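Local coordinates for carboxylesterase (Ferroplasma acidiphilum, PDB 3WJ2), which probably hydrolyses carboxylic ester bonds with an alpha/beta-hydrolase fold and is adapted to low pH, at residues 5-10 against 278-283; 9-14 against 284-289; 87-92 against 211-216; 157-162 against 183-188. All coordinates share one frame; numbering follows the deposited sequence.

Contact 1. Residues 5-10 against 278-283; sequences NMVDPD and GMIHGS
D8 lies against G278 and M279, joining the N-terminal loop to the end of the last strand of the sheet. Its backbone N donates to G278 O at 3.0 Å; the bond is nearly straight (171°) and lies in the carbonyl plane, on a lone pair. The D8 CB rests on the same oxygen, 3.4 Å from G278 O, with M279 CE also near CB. Because CG stands anti to the backbone N (chi1 -175°), the carboxylate runs alongside M279, pointing the same way. D8 OD1 takes the D10 N-H at 2.9 Å on its anti lone pair, closing an Asx turn. D8 OD2 passes M279 CE at 4.0 Å and forms a salt bridge with R265 of a neighbouring subunit, an arginine that also pairs with D10. An alanine here would take away the carboxylate, and the D10 amide would probably be left without its acceptor and R265 of the neighbouring subunit without one of its two acidic mates. One residue earlier, V7 crosses I280 at about a right angle, V7 CG1 touching I280 CG2 at 3.7 Å. The contact thus fastens the loop before helix 12-20 to the rim of the sheet at strand 271-280, while M279 also packs on helix 291-303 through A293 and I296.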
loop_
_atom_site.group_PDB
_atom_site.type_symbol
_atom_site.label_atom_id
_atom_site.label_comp_id
_atom_site.label_asym_id
_atom_site.label_seq_id
_atom_site.Cartn_x
_atom_site.Cartn_y
_atom_site.Cartn_z
ATOM N N ASN B 5 -0.311 5.263 13.040
ATOM C CA ASN B 5 -0.297 5.867 11.657
ATOM C C ASN B 5 -1.136 7.144 11.693
ATOM O O ASN B 5 -0.854 8.015 12.515
ATOM C CB ASN B 5 -0.780 4.907 10.582
ATOM C CG ASN B 5 -0.018 3.588 10.561
ATOM O OD1 ASN B 5 -0.625 2.504 10.709
ATOM N ND2 ASN B 5 1.335 3.666 10.444
ATOM N N MET B 6 -2.115 7.352 10.797
ATOM C CA MET B 6 -2.899 8.552 10.908
ATOM C C MET B 6 -4.403 8.238 11.232
ATOM O O MET B 6 -5.310 8.782 10.602
ATOM C CB MET B 6 -2.829 9.339 9.628
ATOM C CG MET B 6 -1.435 9.898 9.381
ATOM S SD MET B 6 -0.880 11.151 10.589
ATOM C CE MET B 6 -1.604 12.719 10.179
ATOM N N VAL B 7 -4.584 7.311 12.170
ATOM C CA VAL B 7 -5.985 6.985 12.676
ATOM C C VAL B 7 -6.657 8.295 13.101
ATOM O O VAL B 7 -6.044 9.181 13.787
ATOM C CB VAL B 7 -5.871 5.945 13.808
ATOM C CG1 VAL B 7 -7.283 5.759 14.471
ATOM C CG2 VAL B 7 -5.446 4.550 13.305
ATOM N N ASP B 8 -7.931 8.521 12.774
ATOM C CA ASP B 8 -8.645 9.774 13.097
ATOM C C ASP B 8 -8.608 9.914 14.677
ATOM O O ASP B 8 -8.843 8.928 15.389
ATOM C CB ASP B 8 -10.139 9.627 12.650
ATOM C CG ASP B 8 -10.902 10.875 12.820
ATOM O OD1 ASP B 8 -10.950 11.427 14.000
ATOM O OD2 ASP B 8 -11.447 11.453 11.878
ATOM N N PRO B 9 -8.195 11.102 15.150
ATOM C CA PRO B 9 -7.967 11.186 16.621
ATOM C C PRO B 9 -9.214 11.008 17.427
ATOM O O PRO B 9 -9.074 10.687 18.675
ATOM C CB PRO B 9 -7.375 12.565 16.805
ATOM C CG PRO B 9 -6.627 12.823 15.377
ATOM C CD PRO B 9 -7.589 12.184 14.388
ATOM N N ASP B 10 -10.417 11.165 16.829
ATOM C CA ASP B 10 -11.655 10.760 17.484
ATOM C C ASP B 10 -11.642 9.344 18.047
ATOM O O ASP B 10 -12.369 9.049 19.034
ATOM C CB ASP B 10 -12.903 10.947 16.613
ATOM C CG ASP B 10 -13.204 12.374 16.282
ATOM O OD1 ASP B 10 -12.722 13.319 16.949
ATOM O OD2 ASP B 10 -14.017 12.592 15.372
ATOM N N GLY B 278 -8.793 7.143 7.566
ATOM C CA GLY B 278 -8.617 7.298 9.030
ATOM C C GLY B 278 -9.540 6.481 9.873
ATOM O O GLY B 278 -9.498 6.603 11.123
ATOM N N MET B 279 -10.443 5.681 9.308
ATOM C CA MET B 279 -11.374 4.936 10.146
ATOM C C MET B 279 -10.834 3.560 10.604
ATOM O O MET B 279 -9.865 3.025 10.015
ATOM C CB MET B 279 -12.655 4.634 9.325
ATOM C CG MET B 279 -13.331 5.897 8.813
ATOM S SD MET B 279 -14.155 6.706 10.291
ATOM C CE MET B 279 -13.237 8.246 10.380
ATOM N N ILE B 280 -11.416 3.025 11.710
ATOM C CA ILE B 280 -11.009 1.744 12.279
ATOM C C ILE B 280 -12.230 0.781 12.284
ATOM O O ILE B 280 -13.384 1.199 11.989
ATOM C CB ILE B 280 -10.505 1.893 13.755
ATOM C CG1 ILE B 280 -11.601 2.563 14.593
ATOM C CG2 ILE B 280 -9.155 2.628 13.735
ATOM C CD1 ILE B 280 -11.215 2.328 16.100
ATOM N N HIS B 281 -12.016 -0.499 12.581
ATOM C CA HIS B 281 -13.139 -1.449 12.647
ATOM C C HIS B 281 -14.145 -0.989 13.684
ATOM O O HIS B 281 -13.759 -0.412 14.709
ATOM C CB HIS B 281 -12.656 -2.852 13.005
ATOM C CG HIS B 281 -13.640 -3.913 12.566
ATOM N ND1 HIS B 281 -14.546 -4.565 13.403
ATOM C CD2 HIS B 281 -13.831 -4.421 11.337
ATOM C CE1 HIS B 281 -15.227 -5.430 12.693
ATOM N NE2 HIS B 281 -14.817 -5.390 11.449
ATOM N N GLY B 282 -15.416 -1.053 13.346
ATOM C CA GLY B 282 -16.449 -0.629 14.300
ATOM C C GLY B 282 -16.821 0.795 14.040
ATOM O O GLY B 282 -17.686 1.310 14.730
ATOM N N SER B 283 -16.272 1.462 12.994
ATOM C CA SER B 283 -16.482 2.904 12.794
ATOM C C SER B 283 -17.993 3.257 12.722
ATOM O O SER B 283 -18.407 4.273 13.272
ATOM C CB SER B 283 -15.817 3.420 11.557
ATOM O OG SER B 283 -16.262 2.565 10.460
#

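Contact 2. Residues 9-14 against 284-289; sequences PDFNSL and ATDFEV
In this alpha/beta-hydrolase fold, the loop leading from the last strand, 271-280, to helix 291-303 meets the start of the N-terminal helix 12-20, where D286 is set against F11 and L14 and V289 against D10. The D286 carboxylate is touched by both F11 and L14. F11 reaches it with one corner of its ring, F11 CE1 standing 3.4 Å from D286 OD2; ring and carboxylate planes are turned 53° apart, so neither stacks on the other. D286 CB sits beside the same corner, at the ring edge and in its plane. L14 and D286 point toward each other, and the L14 CD1 methyl packs on D286 CG as well as on both oxygens. Behind D286 the loop folds back on itself through V289 N, which donates to D286 O at 2.9 Å and brings V289 round to the helix. The meeting is one of packing alone, at the protein surface, although F11 reaches inward to M279 and I280 of the strand. D10 CB lies 3.5 Å from V289 O, and L14 CD1 touches V289 CG2 more loosely, at 4.2 Å.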
loop_
_atom_site.group_PDB
_atom_site.type_symbol
_atom_site.label_atom_id
_atom_site.label_comp_id
_atom_site.label_asym_id
_atom_site.label_seq_id
_atom_site.Cartn_x
_atom_site.Cartn_y
_atom_site.Cartn_z
ATOM N N PRO B 9 -8.195 11.102 15.150
ATOM C CA PRO B 9 -7.967 11.186 16.621
ATOM C C PRO B 9 -9.214 11.008 17.427
ATOM O O PRO B 9 -9.074 10.687 18.675
ATOM C CB PRO B 9 -7.375 12.565 16.805
ATOM C CG PRO B 9 -6.627 12.823 15.377
ATOM C CD PRO B 9 -7.589 12.184 14.388
ATOM N N ASP B 10 -10.417 11.165 16.829
ATOM C CA ASP B 10 -11.655 10.760 17.484
ATOM C C ASP B 10 -11.642 9.344 18.047
ATOM O O ASP B 10 -12.369 9.049 19.034
ATOM C CB ASP B 10 -12.903 10.947 16.613
ATOM C CG ASP B 10 -13.204 12.374 16.282
ATOM O OD1 ASP B 10 -12.722 13.319 16.949
ATOM O OD2 ASP B 10 -14.017 12.592 15.372
ATOM N N PHE B 11 -10.844 8.434 17.514
ATOM C CA PHE B 11 -10.812 7.054 18.058
ATOM C C PHE B 11 -9.771 6.837 19.176
ATOM O O PHE B 11 -9.618 5.720 19.619
ATOM C CB PHE B 11 -10.513 6.040 16.924
ATOM C CG PHE B 11 -11.584 6.072 15.866
ATOM C CD1 PHE B 11 -12.871 5.635 16.176
ATOM C CD2 PHE B 11 -11.278 6.492 14.558
ATOM C CE1 PHE B 11 -13.933 5.646 15.209
ATOM C CE2 PHE B 11 -12.333 6.548 13.561
ATOM C CZ PHE B 11 -13.636 6.093 13.902
ATOM N N ASN B 12 -9.032 7.892 19.570
ATOM C CA ASN B 12 -7.934 7.643 20.519
ATOM C C ASN B 12 -8.503 7.057 21.835
ATOM O O ASN B 12 -7.886 6.067 22.340
ATOM C CB ASN B 12 -7.122 8.923 20.754
ATOM C CG ASN B 12 -6.246 9.284 19.518
ATOM O OD1 ASN B 12 -6.072 8.462 18.601
ATOM N ND2 ASN B 12 -5.699 10.506 19.509
ATOM N N SER B 13 -9.595 7.602 22.366
ATOM C CA SER B 13 -10.230 7.000 23.544
ATOM C C SER B 13 -10.578 5.543 23.433
ATOM O O SER B 13 -10.298 4.775 24.351
ATOM C CB SER B 13 -11.481 7.748 23.925
ATOM O OG SER B 13 -11.088 9.051 24.308
ATOM N N LEU B 14 -11.175 5.143 22.289
ATOM C CA LEU B 14 -11.554 3.706 22.103
ATOM C C LEU B 14 -10.344 2.805 22.015
ATOM O O LEU B 14 -10.370 1.669 22.541
ATOM C CB LEU B 14 -12.450 3.525 20.797
ATOM C CG LEU B 14 -13.892 3.853 21.007
ATOM C CD1 LEU B 14 -14.578 3.963 19.553
ATOM C CD2 LEU B 14 -14.594 2.749 21.871
ATOM N N ALA B 284 -18.820 2.453 12.061
ATOM C CA ALA B 284 -20.232 2.814 11.900
ATOM C C ALA B 284 -20.951 2.850 13.251
ATOM O O ALA B 284 -21.756 3.779 13.399
ATOM C CB ALA B 284 -20.889 1.829 10.949
ATOM N N THR B 285 -20.686 1.872 14.090
ATOM C CA THR B 285 -21.375 1.834 15.379
ATOM C C THR B 285 -20.687 2.864 16.269
ATOM O O THR B 285 -21.245 3.135 17.376
ATOM C CB THR B 285 -21.482 0.451 15.908
ATOM O OG1 THR B 285 -20.233 -0.223 15.820
ATOM C CG2 THR B 285 -22.582 -0.350 15.167
ATOM N N ASP B 286 -19.549 3.420 15.855
ATOM C CA ASP B 286 -18.934 4.574 16.600
ATOM C C ASP B 286 -19.454 5.927 16.167
ATOM O O ASP B 286 -18.806 6.948 16.412
ATOM C CB ASP B 286 -17.441 4.525 16.380
ATOM C CG ASP B 286 -16.801 3.318 16.949
ATOM O OD1 ASP B 286 -17.334 2.631 17.844
ATOM O OD2 ASP B 286 -15.639 2.986 16.460
ATOM N N PHE B 287 -20.608 6.016 15.518
ATOM C CA PHE B 287 -21.109 7.226 14.975
ATOM C C PHE B 287 -21.336 8.366 16.016
ATOM O O PHE B 287 -21.458 9.510 15.607
ATOM C CB PHE B 287 -22.416 7.063 14.171
ATOM C CG PHE B 287 -23.621 6.791 15.070
ATOM C CD1 PHE B 287 -24.581 7.793 15.242
ATOM C CD2 PHE B 287 -23.727 5.572 15.737
ATOM C CE1 PHE B 287 -25.698 7.475 16.111
ATOM C CE2 PHE B 287 -24.787 5.244 16.625
ATOM C CZ PHE B 287 -25.787 6.219 16.775
ATOM N N GLU B 288 -21.394 7.963 17.273
ATOM C CA GLU B 288 -21.616 9.037 18.270
ATOM C C GLU B 288 -20.295 9.621 18.707
ATOM O O GLU B 288 -20.285 10.593 19.496
ATOM C CB GLU B 288 -22.372 8.423 19.466
ATOM C CG GLU B 288 -23.762 8.013 19.106
ATOM C CD GLU B 288 -24.346 6.949 20.071
ATOM O OE1 GLU B 288 -23.633 5.961 20.427
ATOM O OE2 GLU B 288 -25.535 7.057 20.449
ATOM N N VAL B 289 -19.179 9.046 18.342
ATOM C CA VAL B 289 -17.930 9.594 18.860
ATOM C C VAL B 289 -17.029 10.117 17.802
ATOM O O VAL B 289 -16.082 10.835 18.109
ATOM C CB VAL B 289 -17.220 8.589 19.748
ATOM C CG1 VAL B 289 -18.118 8.254 21.048
ATOM C CG2 VAL B 289 -16.867 7.385 19.030
#

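Contact 3. Residues 87-92 against 211-216; sequences FLFGNI and RYFGNM
L88 reaches into helix 207-217 at roughly a right angle to Y212, while F89 beside it leans obliquely toward F213. The L88 CG stands anti to its backbone N (chi1 -170°), which carries the CD1 methyl into a corner between Y212 and M216. That methyl meets the Y212 ring at its edge, near the ring plane, with L88 CD1 3.5 Å from Y212 CE2, and L88 CD1 lies 3.7 Å from M216 CG. The tyrosine's polar end is satisfied apart from the loop, Y212 OH bonding to I27 O. M216 bends onward so that its CE lies over one face of the same tyrosine ring, toward the rim. F213 is touched by two residues: L88 CB lies 4.0 Å from F213 CE1, and F213 CZ is 3.7 Å from F89 CE2, at the edge of the F89 ring. The two phenylalanine rings meet obliquely, centroids 6.0 Å apart and planes 38° apart. A serine in place of F213 would probably open a gap beside L88 CB and leave the F89 ring without its aromatic neighbour. The loop follows the HGGG sequence that supplies the oxyanion hole in hormone-sensitive-lipase relatives, and F213 lies near the probable nucleophile elbow. Across the two segments the touching atoms are all carbon, so between them the contact rests on shape fit and probably on exclusion of water.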
loop_
_atom_site.group_PDB
_atom_site.type_symbol
_atom_site.label_atom_id
_atom_site.label_comp_id
_atom_site.label_asym_id
_atom_site.label_seq_id
_atom_site.Cartn_x
_atom_site.Cartn_y
_atom_site.Cartn_z
ATOM N N PHE B 87 -19.977 -12.758 15.805
ATOM C CA PHE B 87 -20.827 -13.960 15.885
ATOM C C PHE B 87 -21.099 -14.361 17.330
ATOM O O PHE B 87 -21.845 -15.350 17.589
ATOM C CB PHE B 87 -20.392 -15.170 14.998
ATOM C CG PHE B 87 -20.183 -14.809 13.575
ATOM C CD1 PHE B 87 -21.253 -14.728 12.709
ATOM C CD2 PHE B 87 -18.864 -14.621 13.120
ATOM C CE1 PHE B 87 -20.933 -14.409 11.308
ATOM C CE2 PHE B 87 -18.552 -14.337 11.797
ATOM C CZ PHE B 87 -19.645 -14.182 10.916
ATOM N N LEU B 88 -20.523 -13.555 18.251
ATOM C CA LEU B 88 -20.481 -14.004 19.665
ATOM C C LEU B 88 -21.286 -13.066 20.536
ATOM O O LEU B 88 -21.908 -13.559 21.507
ATOM C CB LEU B 88 -19.018 -14.129 20.147
ATOM C CG LEU B 88 -18.786 -14.815 21.504
ATOM C CD1 LEU B 88 -17.434 -15.483 21.412
ATOM C CD2 LEU B 88 -18.778 -13.597 22.418
ATOM N N PHE B 89 -21.213 -11.783 20.255
ATOM C CA PHE B 89 -21.891 -10.776 21.082
ATOM C C PHE B 89 -22.736 -9.835 20.273
ATOM O O PHE B 89 -22.911 -9.954 19.042
ATOM C CB PHE B 89 -20.859 -10.074 22.056
ATOM C CG PHE B 89 -19.895 -9.154 21.364
ATOM C CD1 PHE B 89 -20.106 -7.772 21.364
ATOM C CD2 PHE B 89 -18.765 -9.641 20.766
ATOM C CE1 PHE B 89 -19.198 -6.853 20.743
ATOM C CE2 PHE B 89 -17.874 -8.798 20.123
ATOM C CZ PHE B 89 -18.076 -7.417 20.065
ATOM N N GLY B 90 -23.251 -8.797 20.911
ATOM C CA GLY B 90 -24.181 -7.827 20.362
ATOM C C GLY B 90 -25.629 -8.351 20.425
ATOM O O GLY B 90 -25.847 -9.553 20.448
ATOM N N ASN B 91 -26.578 -7.422 20.397
ATOM C CA ASN B 91 -28.010 -7.743 20.420
ATOM C C ASN B 91 -28.801 -6.490 20.075
ATOM O O ASN B 91 -28.273 -5.421 19.721
ATOM C CB ASN B 91 -28.409 -8.379 21.796
ATOM C CG ASN B 91 -28.158 -7.449 22.943
ATOM O OD1 ASN B 91 -28.449 -6.254 22.896
ATOM N ND2 ASN B 91 -27.576 -8.010 23.998
ATOM N N ILE B 92 -30.125 -6.645 20.027
ATOM C CA ILE B 92 -30.948 -5.572 19.661
ATOM C C ILE B 92 -30.729 -4.338 20.565
ATOM O O ILE B 92 -30.707 -3.228 20.096
ATOM C CB ILE B 92 -32.432 -6.038 19.668
ATOM C CG1 ILE B 92 -32.732 -6.773 18.376
ATOM C CG2 ILE B 92 -33.325 -4.831 19.706
ATOM C CD1 ILE B 92 -34.034 -7.602 18.379
ATOM N N ARG B 211 -9.105 -14.568 15.470
ATOM C CA ARG B 211 -9.023 -16.060 15.585
ATOM C C ARG B 211 -9.973 -16.652 16.592
ATOM O O ARG B 211 -10.596 -17.703 16.327
ATOM C CB ARG B 211 -7.568 -16.561 15.795
ATOM C CG ARG B 211 -6.776 -16.190 14.471
ATOM C CD ARG B 211 -5.347 -16.849 14.360
ATOM N NE ARG B 211 -4.388 -16.104 13.510
ATOM C CZ ARG B 211 -3.522 -15.197 13.987
ATOM N NH1 ARG B 211 -3.504 -14.922 15.293
ATOM N NH2 ARG B 211 -2.659 -14.557 13.185
ATOM N N TYR B 212 -10.103 -15.986 17.730
ATOM C CA TYR B 212 -10.952 -16.432 18.824
ATOM C C TYR B 212 -12.385 -16.460 18.285
ATOM O O TYR B 212 -13.041 -17.496 18.418
ATOM C CB TYR B 212 -10.829 -15.449 20.029
ATOM C CG TYR B 212 -11.807 -15.621 21.206
ATOM C CD1 TYR B 212 -11.392 -16.226 22.381
ATOM C CD2 TYR B 212 -13.114 -15.152 21.144
ATOM C CE1 TYR B 212 -12.214 -16.325 23.490
ATOM C CE2 TYR B 212 -13.989 -15.364 22.190
ATOM C CZ TYR B 212 -13.527 -15.928 23.377
ATOM O OH TYR B 212 -14.359 -15.985 24.457
ATOM N N PHE B 213 -12.836 -15.397 17.636
ATOM C CA PHE B 213 -14.205 -15.402 17.071
ATOM C C PHE B 213 -14.380 -16.498 16.036
ATOM O O PHE B 213 -15.454 -17.124 16.004
ATOM C CB PHE B 213 -14.559 -14.060 16.461
ATOM C CG PHE B 213 -14.703 -12.954 17.498
ATOM C CD1 PHE B 213 -15.443 -13.179 18.627
ATOM C CD2 PHE B 213 -14.086 -11.687 17.303
ATOM C CE1 PHE B 213 -15.599 -12.189 19.660
ATOM C CE2 PHE B 213 -14.258 -10.681 18.312
ATOM C CZ PHE B 213 -15.003 -10.959 19.471
ATOM N N GLY B 214 -13.400 -16.677 15.149
ATOM C CA GLY B 214 -13.608 -17.659 14.087
ATOM C C GLY B 214 -13.634 -19.020 14.693
ATOM O O GLY B 214 -14.369 -19.880 14.245
ATOM N N ASN B 215 -12.803 -19.286 15.696
ATOM C CA ASN B 215 -12.851 -20.605 16.302
ATOM C C ASN B 215 -14.165 -20.808 17.075
ATOM O O ASN B 215 -14.621 -21.959 17.151
ATOM C CB ASN B 215 -11.664 -20.817 17.243
ATOM C CG ASN B 215 -10.323 -21.044 16.488
ATOM O OD1 ASN B 215 -10.282 -21.333 15.290
ATOM N ND2 ASN B 215 -9.229 -20.853 17.204
ATOM N N MET B 216 -14.740 -19.759 17.691
ATOM C CA MET B 216 -15.997 -19.947 18.374
ATOM C C MET B 216 -17.153 -20.216 17.413
ATOM O O MET B 216 -18.078 -20.973 17.740
ATOM C CB MET B 216 -16.418 -18.765 19.282
ATOM C CG MET B 216 -15.491 -18.461 20.498
ATOM S SD MET B 216 -15.479 -19.890 21.632
ATOM C CE MET B 216 -14.157 -19.395 22.722
#

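Contact 4. Residues 157-162 against 183-188; sequences AGANLA and FYPSLA
Helix 157-172 begins at what is probably the nucleophile elbow of the alpha/beta-hydrolase fold, whose pattern residues are G154, S156 and G158, and its first turn packs on the chain that emerges from strand 180-183, chiefly A159 and N160 against P185 and S186. F183, at the end of that strand, bonds by its backbone to G154 and S156. The van der Waals packing is close. Its apolar pair is A159 CB and P185 CB, 3.6 Å apart, and A159 CB lies equally near F183 O. P185 CB in turn approaches the helix backbone beside it, 3.7 Å from N160 N. S186 adds a second set of touches: with OG between its backbone N and carbonyl carbon, chi1 50° turns S186 OG to the helix, 3.6 Å from N160 CB and a little farther from A157 CA. Polar contact is carried by N160, whose ND2 donates both to F229 O and to S186 O, and the buried amide thus links two backbone carbonyls of different loops. N160 ND2 meets S186 O at 3.0 Å with an angle of 158°; the acceptor lies in the plane of the amide, whereas the donor stands 52° out of the carbonyl plane, above it.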
loop_
_atom_site.group_PDB
_atom_site.type_symbol
_atom_site.label_atom_id
_atom_site.label_comp_id
_atom_site.label_asym_id
_atom_site.label_seq_id
_atom_site.Cartn_x
_atom_site.Cartn_y
_atom_site.Cartn_z
ATOM N N ALA B 157 -19.451 -9.071 11.523
ATOM C CA ALA B 157 -19.988 -10.454 11.350
ATOM C C ALA B 157 -21.421 -10.417 10.714
ATOM O O ALA B 157 -21.796 -11.286 9.929
ATOM C CB ALA B 157 -20.098 -11.108 12.809
ATOM N N GLY B 158 -22.250 -9.390 10.985
ATOM C CA GLY B 158 -23.581 -9.294 10.486
ATOM C C GLY B 158 -23.565 -9.036 8.956
ATOM O O GLY B 158 -24.471 -9.395 8.238
ATOM N N ALA B 159 -22.560 -8.247 8.540
ATOM C CA ALA B 159 -22.386 -8.004 7.059
ATOM C C ALA B 159 -21.905 -9.299 6.392
ATOM O O ALA B 159 -22.219 -9.440 5.176
ATOM C CB ALA B 159 -21.439 -6.833 6.790
ATOM N N ASN B 160 -21.160 -10.134 7.105
ATOM C CA ASN B 160 -20.836 -11.484 6.516
ATOM C C ASN B 160 -22.139 -12.212 6.248
ATOM O O ASN B 160 -22.377 -12.773 5.188
ATOM C CB ASN B 160 -19.969 -12.248 7.450
ATOM C CG ASN B 160 -19.914 -13.704 7.110
ATOM O OD1 ASN B 160 -20.765 -14.472 7.456
ATOM N ND2 ASN B 160 -18.808 -14.102 6.545
ATOM N N LEU B 161 -23.070 -12.189 7.239
ATOM C CA LEU B 161 -24.351 -12.922 7.077
ATOM C C LEU B 161 -25.175 -12.376 5.867
ATOM O O LEU B 161 -25.778 -13.136 5.122
ATOM C CB LEU B 161 -25.244 -12.785 8.359
ATOM C CG LEU B 161 -24.539 -13.414 9.499
ATOM C CD1 LEU B 161 -25.438 -13.183 10.820
ATOM C CD2 LEU B 161 -24.237 -14.925 9.397
ATOM N N ALA B 162 -25.162 -11.017 5.705
ATOM C CA ALA B 162 -25.872 -10.360 4.662
ATOM C C ALA B 162 -25.265 -10.810 3.275
ATOM O O ALA B 162 -26.036 -11.185 2.416
ATOM C CB ALA B 162 -25.809 -8.903 4.798
ATOM N N PHE B 183 -21.297 -3.136 5.810
ATOM C CA PHE B 183 -20.265 -2.362 6.489
ATOM C C PHE B 183 -19.224 -3.305 7.015
ATOM O O PHE B 183 -19.426 -4.134 7.943
ATOM C CB PHE B 183 -20.944 -1.649 7.776
ATOM C CG PHE B 183 -21.780 -0.461 7.436
ATOM C CD1 PHE B 183 -21.207 0.808 7.357
ATOM C CD2 PHE B 183 -23.190 -0.607 7.310
ATOM C CE1 PHE B 183 -22.008 1.914 6.972
ATOM C CE2 PHE B 183 -24.010 0.531 6.973
ATOM C CZ PHE B 183 -23.401 1.783 6.855
ATOM N N TYR B 184 -18.031 -3.189 6.383
ATOM C CA TYR B 184 -16.841 -3.953 6.797
ATOM C C TYR B 184 -17.119 -5.409 7.266
ATOM O O TYR B 184 -16.776 -5.840 8.407
ATOM C CB TYR B 184 -15.977 -3.137 7.820
ATOM C CG TYR B 184 -16.767 -2.481 8.935
ATOM C CD1 TYR B 184 -17.008 -3.205 10.081
ATOM C CD2 TYR B 184 -17.245 -1.181 8.733
ATOM C CE1 TYR B 184 -17.722 -2.524 11.148
ATOM C CE2 TYR B 184 -17.916 -0.488 9.737
ATOM C CZ TYR B 184 -18.135 -1.202 10.883
ATOM O OH TYR B 184 -18.886 -0.558 11.929
ATOM N N PRO B 185 -17.614 -6.288 6.328
ATOM C CA PRO B 185 -17.871 -7.672 6.721
ATOM C C PRO B 185 -16.546 -8.496 6.935
ATOM O O PRO B 185 -15.501 -8.157 6.319
ATOM C CB PRO B 185 -18.486 -8.283 5.437
ATOM C CG PRO B 185 -18.107 -7.311 4.298
ATOM C CD PRO B 185 -18.033 -5.901 4.983
ATOM N N SER B 186 -16.623 -9.547 7.734
ATOM C CA SER B 186 -15.595 -10.608 7.733
ATOM C C SER B 186 -15.968 -11.431 6.449
ATOM O O SER B 186 -17.167 -11.605 6.113
ATOM C CB SER B 186 -15.532 -11.390 9.040
ATOM O OG SER B 186 -16.898 -11.782 9.342
ATOM N N LEU B 187 -15.041 -11.790 5.603
ATOM C CA LEU B 187 -15.451 -12.519 4.426
ATOM C C LEU B 187 -14.582 -13.760 4.099
ATOM O O LEU B 187 -14.893 -14.540 3.157
ATOM C CB LEU B 187 -15.324 -11.633 3.209
ATOM C CG LEU B 187 -16.358 -10.456 3.135
ATOM C CD1 LEU B 187 -15.814 -9.422 2.067
ATOM C CD2 LEU B 187 -17.733 -10.934 2.843
ATOM N N ALA B 188 -13.370 -13.749 4.605
ATOM C CA ALA B 188 -12.333 -14.706 4.121
ATOM C C ALA B 188 -11.596 -15.311 5.313
ATOM O O ALA B 188 -11.500 -14.741 6.450
ATOM C CB ALA B 188 -11.310 -13.954 3.182
#

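Contacts 1 and 2 share P9 and D10, their centres 8 Å apart, and both reach the same neighbouring subunit; together they join the N-terminal loop and helix 12-20 to the end of the sheet and the turn after it. Contacts 3 and 4, with centres 12 Å apart, lie about 19 to 22 Å from that pair and fall between its ends in the sequence, contact 4 within the span of contact 3. F87 bridges these two by packing on A157. Y184 of contact 4 meets H281 edge-to-face, its OH probably bonding to A284 N. H281 touches S156 and D251, consistent with a catalytic triad, so contacts 1 and 4 meet near the probable active site, while contact 2 lies at the surface.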